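Local atomic coordinates of glutathione S-transferase (Bombyx mori, PDB entry 5ZFG), a protein that metabolises the insecticide diazinon in the silkworm and probably acts, as in its family, by transferring glutathione to its substrates. Residues 100-105 with 164-169; 70-75 with 83-88. All blocks are in the same frame, centred on the assembly; numbering follows the deposited sequence. Where two conformers were deposited one is given.

How the contacts relate
Contact 2 comes first along the chain and closes before contact 1 opens. It lies at the passage between the two domains of the glutathione transferase fold, where helix 67-78 of the thioredoxin-like N-terminal domain meets the connecting loop 83-88. That loop leads directly into helix 89-114, which carries residues 100-105 of contact 1 and pairs there with helix 160-172 inside the all-helical C-terminal domain. The two centres are about 18 Å apart, and the nearest atoms come within about 6 Å without touching. Helix 89-114 thus ties them together: both contacts are buried and both also border the second subunit, so domain connection, helical core and dimer interface adjoin one another.

Contact 1. Residues 100-105 with 164-169; sequences CFNLSS and INSTMT
Ser166 on helix 160-172 meets Asn102 on helix 89-114, the only side-chain pair within 4.5 Å here. Followed outwards, Ser166 CB faces the Asn102 amide. One bond further, Ser166 OG lies 3.6 Å from Asn102 CG and comes to 2.7 Å from Asn102 OD1 as modelled, although this amide is probably turned over and its O and N may be exchanged. With OG anti to the carbonyl carbon and beside the backbone N (chi1 -64°), the hydroxyl leans back along its own helix, where it is hydrogen-bonded to Pro162 O. A leucine in place of Asn102 would probably leave the hydroxyl its bond to Pro162 O but no amide partner across the helices. The carbonyl of Ser166 is gripped twice: Thr169 N bonds to Ser166 O at 3.1 Å, and Thr169 OG1 reaches Ser166 O at 2.7 Å, in the carbonyl plane. The CA atoms of Asn102 and Ser166 are 7.9 Å apart, and just 63 Å² is buried between the segments. Around this small polar meeting point, Asn165 bonds to Ser16 and Gln19 of helix 12-23, Thr167 packs on Trp186 of helix 181-193, and Leu103 meets Leu103 of the second subunit.

Contact 2. Residues 70-75 with 83-88; sequences ILQYIC and PLYPQD
Tyr85 is the loop's chief side chain in this contact, laid along helix 67-78 so that its CB end meets Cys75 and its hydroxyl end meets Gln72. The apolar touches are close at both ends. Cys75 CB stands 3.6 Å from Tyr85 CB, while Gln72 CG sits 3.8 Å from Tyr85 CZ. Tyr85, whose chi1 of -165° swings CG away from the backbone N, extends past Cys75 as far as Gln72, one helical turn earlier. The Gln72 chain is extended beyond CG; its amide plane is tilted 24° from the ring plane, and the two side chains cross at a slant.

A sulfur-aromatic contact adds to the packing: Cys75 SG is 5.4 Å from the centroid of the Tyr85 ring, approaching obliquely at 59° from the ring normal.

The polar ends are settled by helix 89-114. Tyr85 OH is hydrogen-bonded to Asn96 OD1, and the same asparagine oxygen lies within bonding range of Gln72 NE2, this second bond being weak. Arg92 makes a cation-pi contact with the Tyr85 ring and also bonds to the carbonyl oxygens of Tyr85 and Pro86, fixing the loop backbone on the same helix that Asp88 starts as its N-cap.

With 206 Å² buried between the segments, the tyrosine packs against both the last helix of the thioredoxin-like domain and the first helix of the C-terminal domain, at the interdomain linker of the glutathione transferase fold.

Contact 1. Residues 100-105 with 164-169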
# COMPACT_ATOMS: atom_id res chain seq x y z
N CYS B 100 4.43 -1.98 -0.13
CA CYS B 100 3.84 -1.13 0.91
C CYS B 100 4.85 -0.13 1.45
O CYS B 100 4.53 1.04 1.68
CB CYS B 100 3.29 -1.99 2.05
SG CYS B 100 1.82 -2.95 1.63
N PHE B 101 6.09 -0.60 1.67
CA PHE B 101 7.16 0.24 2.22
C PHE B 101 7.47 1.40 1.28
O PHE B 101 7.67 2.53 1.72
CB PHE B 101 8.41 -0.63 2.46
CG PHE B 101 9.70 0.16 2.67
CD1 PHE B 101 9.85 0.97 3.78
CD2 PHE B 101 10.76 0.04 1.78
CE1 PHE B 101 11.03 1.69 3.99
CE2 PHE B 101 11.95 0.76 1.98
CZ PHE B 101 12.08 1.59 3.09
N ASN B 102 7.46 1.15 -0.03
CA ASN B 102 7.66 2.26 -0.96
C ASN B 102 6.52 3.27 -0.86
O ASN B 102 6.75 4.48 -0.82
CB ASN B 102 7.79 1.78 -2.40
CG ASN B 102 8.15 2.92 -3.32
OD1 ASN B 102 9.28 3.39 -3.29
ND2 ASN B 102 7.19 3.39 -4.12
N LEU B 103 5.28 2.78 -0.83
CA LEU B 103 4.12 3.66 -0.80
C LEU B 103 4.03 4.43 0.51
O LEU B 103 3.75 5.64 0.51
CB LEU B 103 2.84 2.84 -1.02
CG LEU B 103 1.48 3.53 -0.86
CD1 LEU B 103 1.33 4.73 -1.79
CD2 LEU B 103 0.34 2.55 -1.11
N SER B 104 4.27 3.74 1.63
CA SER B 104 4.03 4.34 2.94
C SER B 104 5.16 5.24 3.41
O SER B 104 4.91 6.16 4.20
CB SER B 104 3.82 3.25 3.99
OG SER B 104 5.05 2.62 4.34
N SER B 105 6.39 4.99 2.97
CA SER B 105 7.56 5.59 3.62
C SER B 105 8.63 6.05 2.63
O SER B 105 9.02 7.22 2.61
CB SER B 105 8.17 4.59 4.61
OG SER B 105 7.17 4.03 5.45
N ILE B 164 13.13 1.46 -7.42
CA ILE B 164 14.07 2.00 -8.41
C ILE B 164 13.68 3.42 -8.78
O ILE B 164 14.50 4.34 -8.77
CB ILE B 164 14.13 1.10 -9.66
CG1 ILE B 164 14.97 -0.16 -9.39
CG2 ILE B 164 14.66 1.93 -10.85
CD1 ILE B 164 16.46 0.13 -9.22
N ASN B 165 12.41 3.62 -9.09
CA ASN B 165 11.96 4.93 -9.54
C ASN B 165 11.92 5.97 -8.42
O ASN B 165 12.09 7.16 -8.68
CB ASN B 165 10.61 4.77 -10.23
CG ASN B 165 10.75 4.04 -11.55
OD1 ASN B 165 11.56 4.45 -12.39
ND2 ASN B 165 10.01 2.96 -11.73
N SER B 166 11.71 5.55 -7.17
CA SER B 166 11.91 6.48 -6.06
C SER B 166 13.38 6.91 -5.99
O SER B 166 13.70 8.10 -5.87
CB SER B 166 11.47 5.84 -4.74
OG SER B 166 10.07 5.57 -4.74
N THR B 167 14.30 5.94 -6.07
CA THR B 167 15.73 6.23 -5.99
C THR B 167 16.20 7.06 -7.18
O THR B 167 17.10 7.90 -7.04
CB THR B 167 16.51 4.91 -5.92
OG1 THR B 167 15.97 4.08 -4.86
CG2 THR B 167 18.00 5.18 -5.65
N MET B 168 15.58 6.85 -8.34
CA MET B 168 15.90 7.63 -9.52
C MET B 168 15.72 9.12 -9.27
O MET B 168 16.48 9.94 -9.80
CB MET B 168 15.05 7.15 -10.70
CG MET B 168 15.15 8.05 -11.96
SD MET B 168 14.02 9.46 -11.92
CE MET B 168 12.48 8.58 -12.24
N THR B 169 14.74 9.51 -8.43
CA THR B 169 14.54 10.93 -8.19
C THR B 169 15.66 11.53 -7.35
O THR B 169 15.90 12.74 -7.43
CB THR B 169 13.20 11.22 -7.51
OG1 THR B 169 13.24 10.75 -6.16
CG2 THR B 169 12.04 10.56 -8.28

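Contact 2. Residues 70-75 with 83-88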
# COMPACT_ATOMS: atom_id res chain seq x y z
N ILE B 70 -2.14 -2.29 -9.39
CA ILE B 70 -2.00 -2.55 -10.83
C ILE B 70 -0.86 -3.52 -11.09
O ILE B 70 -1.00 -4.48 -11.86
CB ILE B 70 -1.81 -1.24 -11.62
CG1 ILE B 70 -3.05 -0.34 -11.49
CG2 ILE B 70 -1.54 -1.57 -13.12
CD1 ILE B 70 -2.81 1.08 -12.04
N LEU B 71 0.29 -3.31 -10.42
CA LEU B 71 1.43 -4.21 -10.56
C LEU B 71 1.05 -5.64 -10.18
O LEU B 71 1.37 -6.61 -10.89
CB LEU B 71 2.60 -3.74 -9.70
CG LEU B 71 3.30 -2.43 -10.11
CD1 LEU B 71 4.32 -2.01 -9.07
CD2 LEU B 71 3.97 -2.63 -11.47
N GLN B 72 0.36 -5.80 -9.06
CA GLN B 72 -0.05 -7.14 -8.62
C GLN B 72 -1.03 -7.78 -9.60
O GLN B 72 -0.94 -8.98 -9.90
CB GLN B 72 -0.66 -7.03 -7.21
CG GLN B 72 0.41 -6.62 -6.18
CD GLN B 72 -0.16 -6.04 -4.90
OE1 GLN B 72 -1.21 -5.40 -4.91
NE2 GLN B 72 0.55 -6.24 -3.79
N TYR B 73 -1.94 -6.98 -10.16
CA TYR B 73 -2.97 -7.51 -11.04
C TYR B 73 -2.39 -7.97 -12.37
O TYR B 73 -2.74 -9.04 -12.86
CB TYR B 73 -4.04 -6.45 -11.27
CG TYR B 73 -5.01 -6.76 -12.41
CD1 TYR B 73 -5.96 -7.76 -12.27
CD2 TYR B 73 -4.96 -6.05 -13.60
CE1 TYR B 73 -6.84 -8.05 -13.29
CE2 TYR B 73 -5.84 -6.34 -14.64
CZ TYR B 73 -6.78 -7.35 -14.47
OH TYR B 73 -7.67 -7.64 -15.48
N ILE B 74 -1.48 -7.18 -12.95
CA ILE B 74 -0.88 -7.56 -14.22
C ILE B 74 -0.18 -8.91 -14.10
O ILE B 74 -0.29 -9.77 -14.99
CB ILE B 74 0.08 -6.45 -14.70
CG1 ILE B 74 -0.72 -5.22 -15.14
CG2 ILE B 74 0.96 -6.97 -15.83
CD1 ILE B 74 -2.06 -5.52 -15.70
N CYS B 75 0.50 -9.15 -12.97
CA CYS B 75 1.16 -10.44 -12.75
C CYS B 75 0.14 -11.55 -12.50
O CYS B 75 0.21 -12.61 -13.13
CB CYS B 75 2.14 -10.34 -11.59
SG CYS B 75 3.49 -9.19 -11.85
N PRO B 83 8.34 -15.40 -11.94
CA PRO B 83 9.11 -15.03 -10.74
C PRO B 83 9.09 -13.54 -10.45
O PRO B 83 9.55 -13.15 -9.37
CB PRO B 83 10.54 -15.50 -11.08
CG PRO B 83 10.39 -16.42 -12.24
CD PRO B 83 9.21 -15.93 -13.01
N LEU B 84 8.59 -12.71 -11.36
CA LEU B 84 8.44 -11.29 -11.07
C LEU B 84 7.45 -11.06 -9.93
O LEU B 84 7.48 -10.00 -9.30
CB LEU B 84 8.00 -10.54 -12.32
CG LEU B 84 8.27 -9.04 -12.47
CD1 LEU B 84 9.75 -8.71 -12.50
CD2 LEU B 84 7.61 -8.51 -13.72
N TYR B 85 6.57 -12.03 -9.65
CA TYR B 85 5.67 -11.97 -8.49
C TYR B 85 5.47 -13.39 -7.98
O TYR B 85 4.49 -14.07 -8.34
CB TYR B 85 4.33 -11.32 -8.86
CG TYR B 85 3.45 -10.88 -7.69
CD1 TYR B 85 3.99 -10.57 -6.44
CD2 TYR B 85 2.07 -10.77 -7.86
CE1 TYR B 85 3.17 -10.17 -5.37
CE2 TYR B 85 1.25 -10.35 -6.82
CZ TYR B 85 1.80 -10.05 -5.57
OH TYR B 85 0.95 -9.65 -4.55
N PRO B 86 6.38 -13.88 -7.15
CA PRO B 86 6.33 -15.28 -6.73
C PRO B 86 5.02 -15.65 -6.05
O PRO B 86 4.39 -14.83 -5.38
CB PRO B 86 7.51 -15.40 -5.75
CG PRO B 86 8.42 -14.27 -6.09
CD PRO B 86 7.52 -13.16 -6.56
N GLN B 87 4.64 -16.91 -6.21
CA GLN B 87 3.41 -17.42 -5.61
C GLN B 87 3.62 -18.00 -4.22
O GLN B 87 2.65 -18.13 -3.47
CB GLN B 87 2.78 -18.48 -6.52
CG GLN B 87 2.41 -17.94 -7.89
CD GLN B 87 1.94 -19.03 -8.84
OE1 GLN B 87 0.75 -19.13 -9.15
NE2 GLN B 87 2.89 -19.83 -9.33
N ASP B 88 4.85 -18.35 -3.87
CA ASP B 88 5.12 -18.86 -2.53
C ASP B 88 4.72 -17.79 -1.51
O ASP B 88 5.17 -16.64 -1.62
CB ASP B 88 6.60 -19.19 -2.37
CG ASP B 88 6.96 -19.48 -0.93
OD1 ASP B 88 6.48 -20.52 -0.40
OD2 ASP B 88 7.69 -18.67 -0.31